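Local coordinates for activator of Hsp90 ATPase homologue 1/2-like C-terminal domain-containing protein (Nitrosomonas europaea, PDB 1XFS) that is of unknown function but belongs to the AHA1 family, whose Bet v 1-like fold suggests a role in binding a hydrophobic ligand or a partner protein, at residues 51-61 with 72-80; 34-42 with 152-163. One frame throughout, in Å; residues are numbered along the deposited sequence.

Contact 1. Residues 51-61 with 72-80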
loop_
_atom_site.group_PDB
_atom_site.type_symbol
_atom_site.label_atom_id
_atom_site.label_comp_id
_atom_site.label_asym_id
_atom_site.label_seq_id
_atom_site.Cartn_x
_atom_site.Cartn_y
_atom_site.Cartn_z
ATOM N N VAL A 51 -4.285 2.583 16.459
ATOM C CA VAL A 51 -3.054 2.454 15.689
ATOM C C VAL A 51 -2.350 1.111 15.900
ATOM O O VAL A 51 -2.073 0.726 17.031
ATOM C CB VAL A 51 -2.054 3.589 16.063
ATOM C CG1 VAL A 51 -0.665 3.278 15.502
ATOM C CG2 VAL A 51 -2.552 4.927 15.526
ATOM N N ASP A 52 -2.084 0.397 14.805
ATOM C CA ASP A 52 -1.336 -0.867 14.841
ATOM C C ASP A 52 -0.123 -0.453 14.002
ATOM O O ASP A 52 -0.153 -0.531 12.769
ATOM C CB ASP A 52 -2.117 -2.004 14.163
ATOM C CG ASP A 52 -1.362 -3.335 14.175
ATOM O OD1 ASP A 52 -1.845 -4.303 13.549
ATOM O OD2 ASP A 52 -0.294 -3.426 14.817
ATOM N N LEU A 53 0.933 -0.003 14.681
ATOM C CA LEU A 53 2.135 0.526 14.025
ATOM C C LEU A 53 3.091 -0.486 13.410
ATOM O O LEU A 53 4.117 -0.838 13.992
ATOM C CB LEU A 53 2.895 1.423 15.011
ATOM C CG LEU A 53 3.923 2.392 14.428
ATOM C CD1 LEU A 53 3.225 3.467 13.602
ATOM C CD2 LEU A 53 4.705 3.033 15.562
ATOM N N ARG A 54 2.739 -0.925 12.210
ATOM C CA ARG A 54 3.526 -1.882 11.455
ATOM C C ARG A 54 2.982 -1.877 10.036
ATOM O O ARG A 54 1.846 -1.475 9.803
ATOM C CB ARG A 54 3.361 -3.291 12.041
ATOM C CG ARG A 54 1.926 -3.800 12.005
ATOM C CD ARG A 54 1.796 -5.211 12.564
ATOM N NE ARG A 54 0.419 -5.702 12.485
ATOM C CZ ARG A 54 -0.205 -6.014 11.352
ATOM N NH1 ARG A 54 0.421 -5.896 10.188
ATOM N NH2 ARG A 54 -1.462 -6.440 11.376
ATOM N N PRO A 55 3.807 -2.288 9.064
ATOM C CA PRO A 55 3.372 -2.338 7.665
ATOM C C PRO A 55 2.180 -3.297 7.607
ATOM O O PRO A 55 2.262 -4.427 8.101
ATOM C CB PRO A 55 4.601 -2.893 6.953
ATOM C CG PRO A 55 5.735 -2.319 7.754
ATOM C CD PRO A 55 5.262 -2.509 9.176
ATOM N N GLY A 56 1.082 -2.844 7.012
ATOM C CA GLY A 56 -0.110 -3.668 6.938
ATOM C C GLY A 56 -1.034 -3.442 8.125
ATOM O O GLY A 56 -2.134 -3.999 8.182
ATOM N N GLY A 57 -0.585 -2.622 9.071
ATOM C CA GLY A 57 -1.375 -2.334 10.260
ATOM C C GLY A 57 -2.401 -1.237 10.042
ATOM O O GLY A 57 -2.174 -0.293 9.286
ATOM N N GLU A 58 -3.537 -1.354 10.718
ATOM C CA GLU A 58 -4.602 -0.381 10.564
ATOM C C GLU A 58 -4.352 0.947 11.274
ATOM O O GLU A 58 -3.794 0.993 12.367
ATOM C CB GLU A 58 -5.928 -0.990 11.046
ATOM C CG GLU A 58 -7.124 -0.046 10.994
ATOM C CD GLU A 58 -8.422 -0.762 11.318
ATOM O OE1 GLU A 58 -8.473 -1.460 12.355
ATOM O OE2 GLU A 58 -9.392 -0.617 10.548
ATOM N N PHE A 59 -4.745 2.029 10.609
ATOM C CA PHE A 59 -4.654 3.379 11.150
ATOM C C PHE A 59 -6.115 3.839 11.075
ATOM O O PHE A 59 -6.598 4.224 10.007
ATOM C CB PHE A 59 -3.756 4.260 10.270
ATOM C CG PHE A 59 -3.515 5.635 10.827
ATOM C CD1 PHE A 59 -2.920 6.624 10.045
ATOM C CD2 PHE A 59 -3.896 5.951 12.129
ATOM C CE1 PHE A 59 -2.713 7.917 10.550
ATOM C CE2 PHE A 59 -3.694 7.236 12.647
ATOM C CZ PHE A 59 -3.099 8.224 11.855
ATOM N N TYR A 60 -6.818 3.755 12.206
ATOM C CA TYR A 60 -8.238 4.113 12.293
ATOM C C TYR A 60 -8.462 5.365 13.128
ATOM O O TYR A 60 -7.909 5.510 14.218
ATOM C CB TYR A 60 -9.027 2.951 12.918
ATOM C CG TYR A 60 -10.480 3.247 13.274
ATOM C CD1 TYR A 60 -11.480 3.237 12.305
ATOM C CD2 TYR A 60 -10.851 3.516 14.594
ATOM C CE1 TYR A 60 -12.825 3.485 12.645
ATOM C CE2 TYR A 60 -12.185 3.769 14.940
ATOM C CZ TYR A 60 -13.165 3.750 13.961
ATOM O OH TYR A 60 -14.477 3.999 14.315
ATOM N N THR A 61 -9.276 6.275 12.613
ATOM C CA THR A 61 -9.572 7.495 13.342
ATOM C C THR A 61 -11.007 7.923 13.073
ATOM O O THR A 61 -11.559 7.635 12.017
ATOM C CB THR A 61 -8.625 8.644 12.927
ATOM O OG1 THR A 61 -8.774 8.903 11.527
ATOM C CG2 THR A 61 -7.176 8.274 13.213
ATOM N N PRO A 72 -15.726 8.252 10.259
ATOM C CA PRO A 72 -14.746 7.196 10.521
ATOM C C PRO A 72 -13.772 7.098 9.349
ATOM O O PRO A 72 -14.192 7.001 8.193
ATOM C CB PRO A 72 -15.617 5.950 10.664
ATOM C CG PRO A 72 -16.753 6.236 9.720
ATOM C CD PRO A 72 -17.069 7.681 10.047
ATOM N N ASN A 73 -12.476 7.144 9.650
ATOM C CA ASN A 73 -11.438 7.059 8.627
ATOM C C ASN A 73 -10.644 5.778 8.861
ATOM O O ASN A 73 -10.283 5.465 9.993
ATOM C CB ASN A 73 -10.482 8.255 8.713
ATOM C CG ASN A 73 -11.196 9.563 8.994
ATOM O OD1 ASN A 73 -11.680 9.794 10.103
ATOM N ND2 ASN A 73 -11.263 10.428 7.987
ATOM N N SER A 74 -10.376 5.039 7.792
ATOM C CA SER A 74 -9.625 3.797 7.904
ATOM C C SER A 74 -8.485 3.792 6.896
ATOM O O SER A 74 -8.701 3.974 5.697
ATOM C CB SER A 74 -10.549 2.600 7.662
ATOM O OG SER A 74 -9.851 1.376 7.794
ATOM N N GLY A 75 -7.271 3.593 7.394
ATOM C CA GLY A 75 -6.116 3.579 6.519
ATOM C C GLY A 75 -5.197 2.422 6.858
ATOM O O GLY A 75 -5.492 1.621 7.749
ATOM N N CYS A 76 -4.074 2.345 6.154
ATOM C CA CYS A 76 -3.112 1.261 6.348
ATOM C C CYS A 76 -1.680 1.796 6.343
ATOM O O CYS A 76 -1.327 2.600 5.488
ATOM C CB CYS A 76 -3.282 0.249 5.203
ATOM S SG CYS A 76 -2.296 -1.246 5.310
ATOM N N PHE A 77 -0.854 1.364 7.291
ATOM C CA PHE A 77 0.543 1.793 7.304
ATOM C C PHE A 77 1.301 1.007 6.228
ATOM O O PHE A 77 1.050 -0.178 6.020
ATOM C CB PHE A 77 1.176 1.553 8.684
ATOM C CG PHE A 77 0.708 2.518 9.736
ATOM C CD1 PHE A 77 1.056 3.866 9.672
ATOM C CD2 PHE A 77 -0.120 2.088 10.767
ATOM C CE1 PHE A 77 0.575 4.782 10.627
ATOM C CE2 PHE A 77 -0.610 2.991 11.727
ATOM C CZ PHE A 77 -0.256 4.334 11.651
ATOM N N LEU A 78 2.211 1.677 5.532
ATOM C CA LEU A 78 2.986 1.034 4.479
ATOM C C LEU A 78 4.463 0.932 4.825
ATOM O O LEU A 78 5.146 -0.002 4.409
ATOM C CB LEU A 78 2.823 1.802 3.174
ATOM C CG LEU A 78 1.385 1.955 2.692
ATOM C CD1 LEU A 78 1.366 2.812 1.427
ATOM C CD2 LEU A 78 0.776 0.577 2.402
ATOM N N GLU A 79 4.963 1.918 5.561
ATOM C CA GLU A 79 6.353 1.926 5.982
ATOM C C GLU A 79 6.446 2.573 7.353
ATOM O O GLU A 79 5.817 3.602 7.610
ATOM C CB GLU A 79 7.245 2.698 4.996
ATOM C CG GLU A 79 8.705 2.753 5.464
ATOM C CD GLU A 79 9.615 3.574 4.570
ATOM O OE1 GLU A 79 10.650 4.060 5.073
ATOM O OE2 GLU A 79 9.322 3.723 3.361
ATOM N N VAL A 80 7.222 1.945 8.225
ATOM C CA VAL A 80 7.442 2.448 9.570
ATOM C C VAL A 80 8.933 2.345 9.827
ATOM O O VAL A 80 9.439 1.287 10.206
ATOM C CB VAL A 80 6.690 1.617 10.634
ATOM C CG1 VAL A 80 6.909 2.222 12.017
ATOM C CG2 VAL A 80 5.196 1.580 10.312
#

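Contact 2. Residues 34-42 with 152-163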
loop_
_atom_site.group_PDB
_atom_site.type_symbol
_atom_site.label_atom_id
_atom_site.label_comp_id
_atom_site.label_asym_id
_atom_site.label_seq_id
_atom_site.Cartn_x
_atom_site.Cartn_y
_atom_site.Cartn_z
ATOM N N LEU A 34 -1.639 10.753 21.828
ATOM C CA LEU A 34 -1.104 12.050 21.418
ATOM C C LEU A 34 -1.772 12.502 20.123
ATOM O O LEU A 34 -2.143 13.665 19.974
ATOM C CB LEU A 34 0.413 11.959 21.216
ATOM C CG LEU A 34 1.230 11.731 22.493
ATOM C CD1 LEU A 34 2.702 11.489 22.160
ATOM C CD2 LEU A 34 1.080 12.952 23.388
ATOM N N LEU A 35 -1.918 11.571 19.186
ATOM C CA LEU A 35 -2.545 11.860 17.906
ATOM C C LEU A 35 -3.906 12.523 18.051
ATOM O O LEU A 35 -4.213 13.481 17.348
ATOM C CB LEU A 35 -2.709 10.571 17.103
ATOM C CG LEU A 35 -1.469 10.077 16.357
ATOM C CD1 LEU A 35 -1.677 8.635 15.898
ATOM C CD2 LEU A 35 -1.203 10.986 15.167
ATOM N N LYS A 36 -4.722 12.020 18.966
ATOM C CA LYS A 36 -6.055 12.578 19.135
ATOM C C LYS A 36 -6.062 14.023 19.620
ATOM O O LYS A 36 -7.119 14.650 19.684
ATOM C CB LYS A 36 -6.874 11.713 20.090
ATOM C CG LYS A 36 -6.418 11.759 21.527
ATOM C CD LYS A 36 -7.329 10.908 22.387
ATOM C CE LYS A 36 -7.090 11.159 23.862
ATOM N NZ LYS A 36 -5.690 10.881 24.264
ATOM N N LYS A 37 -4.890 14.557 19.942
ATOM C CA LYS A 37 -4.805 15.931 20.421
ATOM C C LYS A 37 -4.212 16.938 19.442
ATOM O O LYS A 37 -4.017 18.098 19.808
ATOM C CB LYS A 37 -4.015 15.982 21.727
ATOM C CG LYS A 37 -4.710 15.295 22.879
ATOM C CD LYS A 37 -3.931 15.468 24.157
ATOM C CE LYS A 37 -4.698 14.913 25.334
ATOM N NZ LYS A 37 -3.951 15.137 26.598
ATOM N N TRP A 38 -3.930 16.521 18.211
ATOM C CA TRP A 38 -3.346 17.442 17.235
ATOM C C TRP A 38 -3.585 17.096 15.769
ATOM O O TRP A 38 -3.514 17.967 14.904
ATOM C CB TRP A 38 -1.830 17.538 17.443
ATOM C CG TRP A 38 -1.088 16.297 16.993
ATOM C CD1 TRP A 38 -0.767 15.206 17.751
ATOM C CD2 TRP A 38 -0.609 16.018 15.667
ATOM N NE1 TRP A 38 -0.120 14.268 16.981
ATOM C CE2 TRP A 38 -0.009 14.740 15.699
ATOM C CE3 TRP A 38 -0.633 16.723 14.455
ATOM C CZ2 TRP A 38 0.569 14.150 14.565
ATOM C CZ3 TRP A 38 -0.060 16.139 13.326
ATOM C CH2 TRP A 38 0.534 14.862 13.392
ATOM N N PHE A 39 -3.857 15.820 15.499
ATOM C CA PHE A 39 -4.049 15.313 14.141
ATOM C C PHE A 39 -5.048 16.074 13.275
ATOM O O PHE A 39 -4.905 16.118 12.053
ATOM C CB PHE A 39 -4.428 13.830 14.207
ATOM C CG PHE A 39 -4.224 13.088 12.921
ATOM C CD1 PHE A 39 -2.950 12.946 12.373
ATOM C CD2 PHE A 39 -5.305 12.504 12.270
ATOM C CE1 PHE A 39 -2.756 12.227 11.192
ATOM C CE2 PHE A 39 -5.122 11.782 11.087
ATOM C CZ PHE A 39 -3.845 11.642 10.547
ATOM N N VAL A 40 -6.064 16.661 13.901
ATOM C CA VAL A 40 -7.050 17.433 13.159
ATOM C C VAL A 40 -7.035 18.867 13.675
ATOM O O VAL A 40 -6.841 19.109 14.867
ATOM C CB VAL A 40 -8.482 16.848 13.302
ATOM C CG1 VAL A 40 -8.533 15.463 12.665
ATOM C CG2 VAL A 40 -8.882 16.775 14.768
ATOM N N PRO A 41 -7.211 19.838 12.774
ATOM C CA PRO A 41 -7.218 21.255 13.141
ATOM C C PRO A 41 -8.507 21.653 13.844
ATOM O O PRO A 41 -9.597 21.403 13.335
ATOM C CB PRO A 41 -7.047 21.952 11.797
ATOM C CG PRO A 41 -7.782 21.037 10.864
ATOM C CD PRO A 41 -7.318 19.672 11.314
ATOM N N LYS A 42 -8.374 22.256 15.022
ATOM C CA LYS A 42 -9.529 22.707 15.789
ATOM C C LYS A 42 -10.321 23.671 14.911
ATOM O O LYS A 42 -9.765 24.274 13.993
ATOM C CB LYS A 42 -9.076 23.407 17.068
ATOM C CG LYS A 42 -8.196 22.550 17.962
ATOM C CD LYS A 42 -7.811 23.277 19.239
ATOM C CE LYS A 42 -6.980 22.378 20.142
ATOM N NZ LYS A 42 -6.607 23.042 21.420
ATOM N N GLY A 152 -4.895 23.668 6.637
ATOM C CA GLY A 152 -5.250 22.595 7.546
ATOM C C GLY A 152 -4.055 21.846 8.090
ATOM O O GLY A 152 -3.871 21.764 9.304
ATOM N N TRP A 153 -3.246 21.289 7.197
ATOM C CA TRP A 153 -2.062 20.548 7.610
ATOM C C TRP A 153 -1.100 21.450 8.371
ATOM O O TRP A 153 -0.487 21.026 9.349
ATOM C CB TRP A 153 -1.375 19.930 6.389
ATOM C CG TRP A 153 -2.047 18.668 5.915
ATOM C CD1 TRP A 153 -3.368 18.508 5.600
ATOM C CD2 TRP A 153 -1.432 17.387 5.719
ATOM N NE1 TRP A 153 -3.612 17.210 5.224
ATOM C CE2 TRP A 153 -2.442 16.500 5.287
ATOM C CE3 TRP A 153 -0.124 16.903 5.868
ATOM C CZ2 TRP A 153 -2.187 15.153 5.001
ATOM C CZ3 TRP A 153 0.130 15.564 5.584
ATOM C CH2 TRP A 153 -0.899 14.706 5.154
ATOM N N GLY A 154 -0.978 22.698 7.929
ATOM C CA GLY A 154 -0.096 23.633 8.610
ATOM C C GLY A 154 -0.513 23.832 10.055
ATOM O O GLY A 154 0.324 23.897 10.956
ATOM N N THR A 155 -1.820 23.929 10.277
ATOM C CA THR A 155 -2.362 24.108 11.613
ATOM C C THR A 155 -2.119 22.880 12.488
ATOM O O THR A 155 -1.823 23.006 13.680
ATOM C CB THR A 155 -3.882 24.403 11.560
ATOM O OG1 THR A 155 -4.095 25.677 10.941
ATOM C CG2 THR A 155 -4.483 24.424 12.960
ATOM N N THR A 156 -2.233 21.689 11.906
ATOM C CA THR A 156 -2.019 20.482 12.694
ATOM C C THR A 156 -0.581 20.392 13.183
ATOM O O THR A 156 -0.339 19.966 14.306
ATOM C CB THR A 156 -2.388 19.184 11.905
ATOM O OG1 THR A 156 -1.475 18.987 10.819
ATOM C CG2 THR A 156 -3.805 19.280 11.365
ATOM N N ILE A 157 0.369 20.809 12.354
ATOM C CA ILE A 157 1.768 20.759 12.754
ATOM C C ILE A 157 2.010 21.739 13.901
ATOM O O ILE A 157 2.781 21.458 14.814
ATOM C CB ILE A 157 2.707 21.100 11.573
ATOM C CG1 ILE A 157 2.404 20.180 10.388
ATOM C CG2 ILE A 157 4.159 20.943 11.994
ATOM C CD1 ILE A 157 2.449 18.703 10.723
ATOM N N THR A 158 1.339 22.885 13.861
ATOM C CA THR A 158 1.493 23.874 14.922
ATOM C C THR A 158 0.944 23.303 16.228
ATOM O O THR A 158 1.531 23.486 17.292
ATOM C CB THR A 158 0.762 25.186 14.567
ATOM O OG1 THR A 158 1.388 25.775 13.420
ATOM C CG2 THR A 158 0.816 26.176 15.730
ATOM N N GLN A 159 -0.179 22.595 16.139
ATOM C CA GLN A 159 -0.784 21.979 17.311
ATOM C C GLN A 159 0.126 20.887 17.857
ATOM O O GLN A 159 0.222 20.681 19.068
ATOM C CB GLN A 159 -2.151 21.392 16.946
ATOM C CG GLN A 159 -3.154 22.456 16.534
ATOM C CD GLN A 159 -4.478 21.891 16.050
ATOM O OE1 GLN A 159 -5.416 22.641 15.781
ATOM N NE2 GLN A 159 -4.558 20.570 15.932
ATOM N N LEU A 160 0.799 20.182 16.952
ATOM C CA LEU A 160 1.710 19.115 17.352
ATOM C C LEU A 160 2.872 19.675 18.168
ATOM O O LEU A 160 3.165 19.192 19.268
ATOM C CB LEU A 160 2.258 18.397 16.115
ATOM C CG LEU A 160 3.349 17.349 16.350
ATOM C CD1 LEU A 160 2.846 16.280 17.312
ATOM C CD2 LEU A 160 3.748 16.717 15.018
ATOM N N GLU A 161 3.531 20.695 17.631
ATOM C CA GLU A 161 4.664 21.296 18.322
ATOM C C GLU A 161 4.240 21.828 19.687
ATOM O O GLU A 161 4.970 21.690 20.666
ATOM C CB GLU A 161 5.264 22.426 17.484
ATOM C CG GLU A 161 6.634 22.880 17.975
ATOM C CD GLU A 161 7.202 24.022 17.161
ATOM O OE1 GLU A 161 8.381 24.375 17.373
ATOM O OE2 GLU A 161 6.465 24.574 16.315
ATOM N N GLU A 162 3.058 22.429 19.749
ATOM C CA GLU A 162 2.547 22.976 21.001
ATOM C C GLU A 162 2.316 21.878 22.038
ATOM O O GLU A 162 2.606 22.050 23.221
ATOM C CB GLU A 162 1.239 23.731 20.750
ATOM C CG GLU A 162 0.592 24.294 22.002
ATOM C CD GLU A 162 -0.726 24.985 21.710
ATOM O OE1 GLU A 162 -1.678 24.300 21.276
ATOM O OE2 GLU A 162 -0.807 26.216 21.909
ATOM N N LEU A 163 1.794 20.745 21.579
ATOM C CA LEU A 163 1.513 19.611 22.447
ATOM C C LEU A 163 2.771 18.991 23.042
ATOM O O LEU A 163 2.854 18.762 24.250
ATOM C CB LEU A 163 0.747 18.539 21.666
ATOM C CG LEU A 163 0.491 17.207 22.378
ATOM C CD1 LEU A 163 -0.480 17.416 23.530
ATOM C CD2 LEU A 163 -0.077 16.196 21.385
HETATM O O HOH W 1 -2.455 16.113 10.249
HETATM O O HOH W 2 -4.609 24.291 20.056
#

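Contact 1. Residues 51-61 with 72-80
F59 and G75 pair across an antiparallel beta hairpin, strands 58-64 and 70-81 of the seven-stranded sheet of this Bet v 1-like fold, while the turn leading into the first strand closes over F77. Backbone bonds run in matched couples: F59 with G75 and T61 with N73 are hydrogen-bonded pairs, whereas E58 with C76 and Y60 with S74 are non-hydrogen-bonded ones. Beyond the regular strand the pairing continues into the type II turn R54-G57, where F77 N gives to G57 O (2.9 Å) and G56 N gives to F77 O in a nearly straight bond (175°). Glycine suits position 56, since its backbone angles would jam a CB against the preceding carbonyl oxygen. The F77 ring is held from both sides: L53 CD1 lies over one face, 4.2 Å from the centroid, and F59 CB makes a CH-pi contact with the opposite face. The F59 and F77 ring planes differ by only 16°, yet their centroids are 5.0 Å apart and there is little stacking between them. V51 CG1 meets F77 CE2 at 3.8 Å, and W88 of strand 85-89 packs on F77 and meets the F59 ring edge-to-face. Just ahead of the turn, D52 OD1 takes a salt bridge from R54 NE. With CG1 anti to the backbone N (chi1 -178°), V80 sets that methyl 3.8 Å from L53 CG.

Contact 2. Residues 34-42 with 152-163
W38, in the segment after helix 32-35, lies against L160 of the long helix 149-167, and apolar packing centres on its indole. L160 CD1 sits over the five-membered ring, 3.6 Å from its centroid and only 9° off the normal, while F39 CD1 lies over the opposite face toward the rim. The torsion chi1 of 73° places CG between the backbone N and the carbonyl carbon, turning the indole alongside L160. L163 CD2 closes on W38 CD1 (3.8 Å) and also reaches L34. Farther along, T156 CG2 packs on P41 CD at 3.5 Å, and T155 CG2 touches P41 CB.

Polar contacts concentrate on the extended side chain of Q159. Its NE2 gives a nearly straight bond to V40 O (2.9 Å), which it approaches from above the carbonyl plane, and K42 N donates to a lone pair of Q159 OE1, lying in the plane of that side-chain carbonyl (3.1 Å). Gripped at both ends, the amide is fixed in rotation. Two waters add bridges, one between F39 O and T156 OG1, the other between K42 NZ and E162 OE1. Outside the two segments, W38 NE1 donates to G28 O. With W38 replaced by an alanine, a gap would probably open beside L160 and L163, and G28 O would lose its indole donor. The loop after helix 32-35 thus packs on the C-terminal helix, consistent with the helix-grip fold, in which a curved antiparallel sheet wraps round that long helix.

Contacts 1 and 2 have their centres about 18 Å apart, with the centre of the molecule between them. Along the chain, both 51-61 and 72-80 fall between the two segments of contact 2: 34-42 comes first, the sheet segments 51-61 and 72-80 follow, and helical 152-163 returns near the C-terminus. They meet through the 34-42 segment, where F39 CZ packs 3.7 Å from F59 CZ, and L35 CD1 touches both V51 CG2 and the F59 ring. The segment therefore lies between sheet and C-terminal helix: F39 and L35 pack on the sheet, on F59 of the hairpin and on strand 45-51, so that its apolar side chains join the sheet side and the helix side of the fold.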